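Local coordinates for putative iron-regulated protein A (Parabacteroides distasonis ATCC 8503, PDB 4ECG) that binds calcium ions and, as an imelysin-like member of the peptidase M75 family, is a putative metalloendopeptidase possibly linked to iron regulation, at residues S243-V246 with G247-I251; E356-N359 with T360-A364; W282-L285 with D286-N290; D335-I338 with D339-A343. One frame throughout, in Å; residues are numbered along the deposited sequence.

Contact 1 of 4, residues S243-V246 with G247-I251; sequences SNEV and GSAKI. With CA (calcium ion), chain H.
Ser248 folds its hydroxyl back over the preceding turn, where OG donates to the carbonyl O of Asn244 at 3.1 Å. With OG beside its own backbone N (chi1 -49°), both groups converge on one acceptor, since Ser248 N reaches the same Asn244 O at 2.9 Å. The next carbonyl is shared too: Glu245 O takes Ala249 N from above its plane and Lys250 N almost head-on, each at 2.9 Å. Val246 O then accepts from Ile251 N at 3.1 Å; this bond and the one from Lys250 N to Glu245 O are i to i+5 steps of a pi-type turn in helix 239-259. On the buried side Val246 CG1 meets Ile251 CD1 at 3.8 Å, and Tyr288 and Ile358 of other helices pack against Ile251. Lys250 NZ hydrogen-bonds to Asn291, its ion pairs to neighbouring Glu89 and to Glu92, a ligand of another calcium ion, being long and weak. Replacing Ser248 by an alanine would probably leave Asn244 O with the backbone N-H alone. Ser248 O binds a calcium ion at 2.6 Å, with three waters and Asp253 completing the modelled shell, and the metal's charge would be expected to polarise the Ser248 peptide group.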
# COMPACT_ATOMS: atom_id res chain seq x y z
N SER A 243 5.81 -7.83 1.02
CA SER A 243 6.07 -9.00 0.15
C SER A 243 5.22 -10.19 0.55
O SER A 243 4.62 -10.88 -0.29
CB SER A 243 7.54 -9.40 0.14
OG SER A 243 8.02 -9.78 1.40
N ASN A 244 5.16 -10.46 1.85
CA ASN A 244 4.41 -11.60 2.32
C ASN A 244 2.91 -11.42 2.15
O ASN A 244 2.20 -12.39 1.89
CB ASN A 244 4.77 -11.83 3.76
CG ASN A 244 4.06 -13.00 4.34
OD1 ASN A 244 4.28 -14.11 3.92
ND2 ASN A 244 3.16 -12.75 5.28
N GLU A 245 2.42 -10.20 2.34
CA GLU A 245 0.99 -9.90 2.24
C GLU A 245 0.50 -9.97 0.79
O GLU A 245 -0.58 -10.52 0.51
CB GLU A 245 0.72 -8.52 2.85
CG GLU A 245 -0.65 -7.87 2.61
CD GLU A 245 -1.77 -8.32 3.56
OE1 GLU A 245 -1.53 -9.27 4.37
OE2 GLU A 245 -2.90 -7.69 3.48
N VAL A 246 1.26 -9.38 -0.13
CA VAL A 246 0.91 -9.49 -1.58
C VAL A 246 0.78 -10.97 -2.00
O VAL A 246 -0.20 -11.38 -2.60
CB VAL A 246 1.90 -8.75 -2.50
CG1 VAL A 246 1.59 -9.03 -3.95
CG2 VAL A 246 1.88 -7.26 -2.22
N GLY A 247 1.76 -11.78 -1.65
CA GLY A 247 1.78 -13.19 -2.07
C GLY A 247 0.79 -14.07 -1.34
O GLY A 247 -0.03 -14.70 -1.97
N SER A 248 0.83 -14.08 -0.02
CA SER A 248 -0.09 -14.92 0.78
C SER A 248 -1.50 -14.44 0.93
O SER A 248 -2.34 -15.26 1.07
CB SER A 248 0.37 -15.10 2.23
OG SER A 248 1.70 -15.47 2.23
N ALA A 249 -1.75 -13.15 0.99
CA ALA A 249 -3.11 -12.63 1.21
C ALA A 249 -3.76 -12.09 -0.05
O ALA A 249 -4.82 -12.56 -0.41
CB ALA A 249 -3.11 -11.53 2.29
N LYS A 250 -3.16 -11.08 -0.69
CA LYS A 250 -3.89 -10.34 -1.71
C LYS A 250 -4.12 -11.20 -2.97
O LYS A 250 -5.18 -11.10 -3.61
CB LYS A 250 -3.17 -9.04 -2.09
CG LYS A 250 -2.86 -8.09 -0.96
CD LYS A 250 -2.38 -6.74 -1.48
CE LYS A 250 -2.18 -5.73 -0.34
NZ LYS A 250 -1.90 -4.38 -0.95
N ILE A 251 -3.12 -12.02 -3.32
CA ILE A 251 -3.20 -12.88 -4.47
C ILE A 251 -3.79 -14.24 -4.06
O ILE A 251 -4.77 -14.70 -4.66
CB ILE A 251 -1.84 -13.03 -5.21
CG1 ILE A 251 -1.45 -11.72 -5.92
CG2 ILE A 251 -1.94 -14.11 -6.29
CD1 ILE A 251 0.02 -11.61 -6.33
CA CA H . -3.29 -16.60 3.15
O HOH W 1 -1.34 -17.41 4.39
O HOH W 2 -2.94 -14.54 4.93
O HOH W 3 -4.99 -16.81 4.95

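Contact 2 of 4, residues E356-N359 with T360-A364; sequences EHIN and TATEA
Thr360 and Glu356 meet through a doubly used carbonyl: Glu356 O receives Thr360 N, nearly straight at 170°, and Thr360 OG1 from above the carbonyl plane, both at 3.1 Å. The hydroxyl gets there because it stands beside its own backbone N (chi1 -55°), which turns the methyl CG2 away from that nitrogen. Thr362 takes a different rotamer, with OG1 set between backbone N and carbonyl carbon (chi1 64°). Its hydroxyl thereby leans over Asn359 O, 3.3 Å from OG1, a weak approach, while CG2 lies 3.4 Å from Ile358 O. The run belongs to the amphipathic helix 355-377 of the imelysin-like fold: Ile358 and Thr362 face Ile251 of helix 239-259, and Ala361 packs on Ala340 of helix 324-343. On the more open side, a water spans Asn359 and Thr362, donating to Asn359 OD1 over a short modelled distance and lying 2.8 Å from Thr362 OG1. Glu363 stretches its chain back along the helix until OE2 comes within 3.7 Å of Asn359 CB, its carboxylate passing beside the Asn359 carbonyl. Near the start of the helix, His357 ND1 is engaged by Asp354, just before the helix.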
# COMPACT_ATOMS: atom_id res chain seq x y z
N GLU A 356 -0.79 -20.85 -13.79
CA GLU A 356 0.65 -20.85 -13.93
C GLU A 356 1.24 -19.48 -13.58
O GLU A 356 2.10 -19.40 -12.72
CB GLU A 356 1.08 -21.30 -15.33
CG GLU A 356 1.07 -22.80 -15.54
CD GLU A 356 1.19 -23.16 -17.03
OE1 GLU A 356 0.13 -23.17 -17.73
OE2 GLU A 356 2.34 -23.41 -17.49
N HIS A 357 0.74 -18.42 -14.21
CA HIS A 357 1.21 -17.06 -13.90
C HIS A 357 1.01 -16.69 -12.44
O HIS A 357 1.88 -16.04 -11.85
CB HIS A 357 0.47 -16.03 -14.72
CG HIS A 357 0.78 -16.09 -16.20
ND1 HIS A 357 -0.16 -15.79 -17.14
CD2 HIS A 357 1.95 -16.39 -16.88
CE1 HIS A 357 0.40 -15.90 -18.34
NE2 HIS A 357 1.69 -16.27 -18.18
N ILE A 358 -0.13 -17.07 -11.86
CA ILE A 358 -0.45 -16.73 -10.42
C ILE A 358 0.61 -17.42 -9.50
O ILE A 358 1.22 -16.78 -8.66
CB ILE A 358 -1.90 -17.10 -10.04
CG1 ILE A 358 -2.88 -16.12 -10.71
CG2 ILE A 358 -2.09 -17.09 -8.52
CD1 ILE A 358 -4.34 -16.54 -10.80
N ASN A 359 0.91 -18.68 -9.79
CA ASN A 359 1.88 -19.43 -9.00
C ASN A 359 3.27 -18.90 -9.07
O ASN A 359 3.91 -18.81 -8.04
CB ASN A 359 1.88 -20.94 -9.34
CG ASN A 359 0.60 -21.64 -8.85
OD1 ASN A 359 -0.17 -21.05 -8.09
ND2 ASN A 359 0.33 -22.88 -9.33
N THR A 360 3.74 -18.53 -10.25
CA THR A 360 5.07 -17.88 -10.40
C THR A 360 5.08 -16.60 -9.54
O THR A 360 6.08 -16.27 -8.89
CB THR A 360 5.32 -17.55 -11.89
OG1 THR A 360 5.17 -18.76 -12.64
CG2 THR A 360 6.72 -16.92 -12.17
N ALA A 361 3.94 -15.92 -9.51
CA ALA A 361 3.82 -14.64 -8.81
C ALA A 361 3.86 -14.90 -7.31
O ALA A 361 4.64 -14.31 -6.60
CB ALA A 361 2.53 -13.93 -9.22
N THR A 362 3.04 -15.84 -6.82
CA THR A 362 3.04 -16.11 -5.35
C THR A 362 4.33 -16.77 -4.88
O THR A 362 4.82 -16.45 -3.80
CB THR A 362 1.82 -16.92 -4.91
OG1 THR A 362 1.87 -18.21 -5.52
CG2 THR A 362 0.51 -16.21 -5.34
N GLU A 363 4.94 -17.65 -5.66
CA GLU A 363 6.30 -18.14 -5.34
C GLU A 363 7.36 -17.05 -5.35
O GLU A 363 8.32 -17.12 -4.61
CB GLU A 363 6.75 -19.24 -6.27
CG GLU A 363 5.97 -20.54 -6.11
CD GLU A 363 6.00 -21.39 -7.38
OE1 GLU A 363 7.04 -21.36 -8.10
OE2 GLU A 363 4.98 -22.08 -7.66
N ALA A 364 7.21 -16.04 -6.19
CA ALA A 364 8.21 -15.00 -6.24
C ALA A 364 8.08 -14.08 -5.01
O ALA A 364 9.12 -13.62 -4.47
CB ALA A 364 8.11 -14.21 -7.53
O HOH W 4 -0.40 -19.70 -5.98

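Contact 3 of 4, residues W282-L285 with D286-N290; sequences WNSL and DDYKN
Asn283 and Asp287 are joined twice at the start of helix 284-300. The backbone link runs from Asp287 N to Asn283 O at 3.0 Å, and the side chains return it, Asn283 ND2 donating to Asp287 OD1 at 2.8 Å. The donor lies above the carboxylate plane, whereas the acceptor stays within the amide plane, the two groups being turned 63° apart. Both have further partners: Arg85 forms a salt bridge with Asp287 OD1, Ser278 bonds to OD2, and Arg82 donates to Asn283 OD1. Asn283 occupies the N-cap position, but its side chain makes no capping bond. A water serves the first turn instead, accepting from Asp286 N at 3.1 Å and donating to Trp282 O at 3.0 Å.

Ser284 O has a different environment. It accepts Tyr288 N at 2.9 Å and sits 3.1 Å above the centre of the Tyr288 ring, which folds back over it with CG beside the backbone N (chi1 -47°). The phenol oxygen comes 3.6 Å from Ser284 CB, while Ser284 OG is bonded to Glu277 O. Leu285 CD2 touches Tyr288 CD2 at 4.0 Å. With an alanine at Tyr288, the ring covering Ser284 O would be lost, and a gap would probably open between Leu285 and the side chains of Val246 and Ile251. With the Asn283 amide and Arg85 gripping OD1 of Asp287 and Ser278 holding OD2, the orientation of this carboxylate is fixed beside Glu89.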
# COMPACT_ATOMS: atom_id res chain seq x y z
N TRP A 282 -10.88 -2.39 -11.33
CA TRP A 282 -9.80 -3.18 -11.98
C TRP A 282 -8.44 -2.54 -11.72
O TRP A 282 -7.71 -2.26 -12.65
CB TRP A 282 -10.01 -3.32 -13.50
CG TRP A 282 -11.26 -4.07 -13.94
CD1 TRP A 282 -12.34 -4.47 -13.17
CD2 TRP A 282 -11.62 -4.50 -15.32
NE1 TRP A 282 -13.29 -5.10 -13.93
CE2 TRP A 282 -12.91 -5.16 -15.22
CE3 TRP A 282 -11.02 -4.38 -16.57
CZ2 TRP A 282 -13.57 -5.69 -16.32
CZ3 TRP A 282 -11.68 -4.91 -17.69
CH2 TRP A 282 -12.92 -5.54 -17.58
N ASN A 283 -8.11 -2.26 -10.47
CA ASN A 283 -6.85 -1.64 -10.15
C ASN A 283 -5.98 -2.62 -9.40
O ASN A 283 -4.97 -2.25 -8.87
CB ASN A 283 -7.05 -0.34 -9.33
CG ASN A 283 -6.06 0.79 -9.69
OD1 ASN A 283 -6.15 1.45 -10.76
ND2 ASN A 283 -5.17 1.09 -8.75
N SER A 284 -6.35 -3.89 -9.40
CA SER A 284 -5.74 -4.81 -8.44
C SER A 284 -4.27 -5.08 -8.77
O SER A 284 -3.38 -4.92 -7.90
CB SER A 284 -6.52 -6.10 -8.38
OG SER A 284 -7.91 -5.79 -8.46
N LEU A 285 -4.03 -5.48 -10.01
CA LEU A 285 -2.65 -5.74 -10.47
C LEU A 285 -1.77 -4.51 -10.40
O LEU A 285 -0.61 -4.64 -10.04
CB LEU A 285 -2.62 -6.35 -11.88
CG LEU A 285 -3.28 -7.75 -11.97
CD1 LEU A 285 -3.39 -8.20 -13.42
CD2 LEU A 285 -2.56 -8.77 -11.09
N ASP A 286 -2.27 -3.33 -10.72
CA ASP A 286 -1.45 -2.10 -10.50
C ASP A 286 -1.12 -1.95 -9.00
O ASP A 286 0.02 -1.64 -8.62
CB ASP A 286 -2.16 -0.80 -10.98
CG ASP A 286 -2.13 -0.61 -12.49
OD1 ASP A 286 -1.07 -0.80 -13.10
OD2 ASP A 286 -3.18 -0.23 -13.04
N ASP A 287 -2.11 -2.19 -8.13
CA ASP A 287 -1.85 -2.12 -6.69
C ASP A 287 -0.73 -3.06 -6.31
O ASP A 287 0.24 -2.65 -5.67
CB ASP A 287 -3.08 -2.47 -5.87
CG ASP A 287 -4.24 -1.43 -5.98
OD1 ASP A 287 -4.06 -0.32 -6.54
OD2 ASP A 287 -5.34 -1.76 -5.49
N TYR A 288 -0.83 -4.32 -6.73
CA TYR A 288 0.12 -5.31 -6.25
C TYR A 288 1.54 -5.01 -6.73
O TYR A 288 2.48 -5.09 -5.95
CB TYR A 288 -0.27 -6.73 -6.60
CG TYR A 288 -1.71 -7.16 -6.34
CD1 TYR A 288 -2.45 -6.65 -5.30
CD2 TYR A 288 -2.30 -8.12 -7.13
CE1 TYR A 288 -3.77 -7.05 -5.07
CE2 TYR A 288 -3.60 -8.54 -6.90
CZ TYR A 288 -4.34 -7.98 -5.89
OH TYR A 288 -5.64 -8.37 -5.74
N LYS A 289 1.67 -4.68 -8.01
CA LYS A 289 2.91 -4.18 -8.56
C LYS A 289 3.41 -2.98 -7.77
O LYS A 289 4.63 -2.89 -7.47
CB LYS A 289 2.74 -3.79 -10.07
CG LYS A 289 3.94 -3.11 -10.72
CD LYS A 289 3.54 -2.16 -11.85
CE LYS A 289 3.17 -0.78 -11.32
NZ LYS A 289 2.59 0.07 -12.38
N ASN A 290 2.51 -2.04 -7.45
CA ASN A 290 3.00 -0.84 -6.75
C ASN A 290 3.49 -1.17 -5.33
O ASN A 290 4.49 -0.61 -4.88
CB ASN A 290 1.97 0.29 -6.76
CG ASN A 290 1.95 1.03 -8.10
OD1 ASN A 290 3.02 1.37 -8.66
ND2 ASN A 290 0.73 1.37 -8.57
O HOH W 5 -4.82 -3.04 -12.41

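Contact 4 of 4, residues D335-I338 with D339-A343; sequences DKTI and DAINA
Thr337 and Ile341 are buried together, their chains slanting across each other. Ile341 lies close over the preceding turn: CG1, placed beside its own backbone N (chi1 -66°), comes 3.3 Å from Thr337 O, the carbonyl that also accepts Ile341 N at 3.0 Å. Ala340 CB is equally near Lys336 O, at 3.3 Å, and its methyl packs against Thr360 and Ala361 of helix 355-377. The hydroxyl of Thr337 turns back to Gln333 O within its own helix. Ile338 joins the packed side against Ile292 and Lys296 of helix 284-300; it runs alongside Asn342, pointing the same way, with Ile338 CG2 3.8 Å from Asn342 ND2.

Toward solvent lie Lys336, Asp339 and the end of Asn342. Asp339 bends over Asp335 O, which accepts Asp339 N at 2.9 Å, but the two carboxylates stay well separated, OD1 of Asp335 being 5.8 Å from OD1 of Asp339. Asp335 is drawn instead into a salt bridge with Lys296. Buried Thr337, Ala340 and Ile341 against charged Asp339 and Lys336 give the two-sided pattern of an amphipathic helix in a helical bundle, here helix 324-343 packed on helices 284-300 and 355-377.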
# COMPACT_ATOMS: atom_id res chain seq x y z
N ASP A 335 12.85 -7.61 -9.23
CA ASP A 335 12.43 -7.58 -10.64
C ASP A 335 11.64 -8.84 -11.08
O ASP A 335 10.69 -8.72 -11.83
CB ASP A 335 13.63 -7.32 -11.54
CG ASP A 335 14.03 -5.81 -11.60
OD1 ASP A 335 13.38 -4.94 -10.98
OD2 ASP A 335 15.02 -5.50 -12.29
N LYS A 336 11.99 -10.02 -10.59
CA LYS A 336 11.24 -11.25 -10.91
C LYS A 336 9.80 -11.19 -10.34
O LYS A 336 8.85 -11.67 -10.93
CB LYS A 336 11.99 -12.42 -10.31
CG LYS A 336 11.90 -13.76 -11.01
CD LYS A 336 12.95 -14.71 -10.42
CE LYS A 336 12.41 -16.13 -10.20
NZ LYS A 336 13.37 -17.02 -9.48
N THR A 337 9.64 -10.53 -9.21
CA THR A 337 8.36 -10.51 -8.51
C THR A 337 7.43 -9.55 -9.22
O THR A 337 6.28 -9.88 -9.44
CB THR A 337 8.53 -10.16 -7.00
OG1 THR A 337 9.50 -11.05 -6.43
CG2 THR A 337 7.18 -10.23 -6.25
N ILE A 338 7.95 -8.37 -9.59
CA ILE A 338 7.22 -7.37 -10.38
C ILE A 338 6.87 -7.94 -11.75
O ILE A 338 5.76 -7.79 -12.22
CB ILE A 338 8.06 -6.07 -10.57
CG1 ILE A 338 8.25 -5.35 -9.24
CG2 ILE A 338 7.43 -5.09 -11.55
CD1 ILE A 338 9.42 -4.33 -9.23
N ASP A 339 7.83 -8.56 -12.41
CA ASP A 339 7.54 -9.12 -13.73
C ASP A 339 6.43 -10.21 -13.64
O ASP A 339 5.59 -10.28 -14.53
CB ASP A 339 8.82 -9.69 -14.41
CG ASP A 339 9.85 -8.58 -14.82
OD1 ASP A 339 9.65 -7.35 -14.71
OD2 ASP A 339 10.91 -8.98 -15.28
N ALA A 340 6.45 -11.03 -12.57
CA ALA A 340 5.48 -12.12 -12.38
C ALA A 340 4.09 -11.52 -12.11
O ALA A 340 3.11 -11.95 -12.65
CB ALA A 340 5.90 -13.03 -11.24
N ILE A 341 4.02 -10.47 -11.31
CA ILE A 341 2.76 -9.82 -11.05
C ILE A 341 2.22 -9.28 -12.37
O ILE A 341 1.10 -9.59 -12.68
CB ILE A 341 2.83 -8.72 -9.98
CG1 ILE A 341 3.14 -9.33 -8.61
CG2 ILE A 341 1.51 -7.96 -9.96
CD1 ILE A 341 3.65 -8.39 -7.51
N ASN A 342 3.04 -8.55 -13.16
CA ASN A 342 2.63 -7.98 -14.45
C ASN A 342 2.19 -9.01 -15.52
O ASN A 342 1.44 -8.68 -16.41
CB ASN A 342 3.74 -7.10 -15.07
CG ASN A 342 4.00 -5.79 -14.32
OD1 ASN A 342 3.19 -5.34 -13.54
ND2 ASN A 342 5.18 -5.21 -14.55
N ALA A 343 2.68 -10.24 -15.43
CA ALA A 343 2.35 -11.26 -16.41
C ALA A 343 0.98 -11.89 -16.12
O ALA A 343 0.41 -12.57 -17.01
CB ALA A 343 3.45 -12.35 -16.47

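From the N terminus the order is contact 1, contact 3, contact 4, contact 2. Each lies within one continuous stretch, so none closes a long loop, and the four follow in series without nesting or crossing. Space brings them together: contact 1, on helix 239-259, touches all three others, meeting contact 2 through Ile251 and Thr362, contact 3 through Ile251 and Tyr288, and contact 4 through Val246 and Ile341. Helices 324-343 and 355-377 are consecutive, and contacts 4 and 2 meet along them at Ala340 and Ala361. Contact 3 touches contact 4 at Lys289 and Asn342 but stays about 7 Å from contact 2 between nearest atoms.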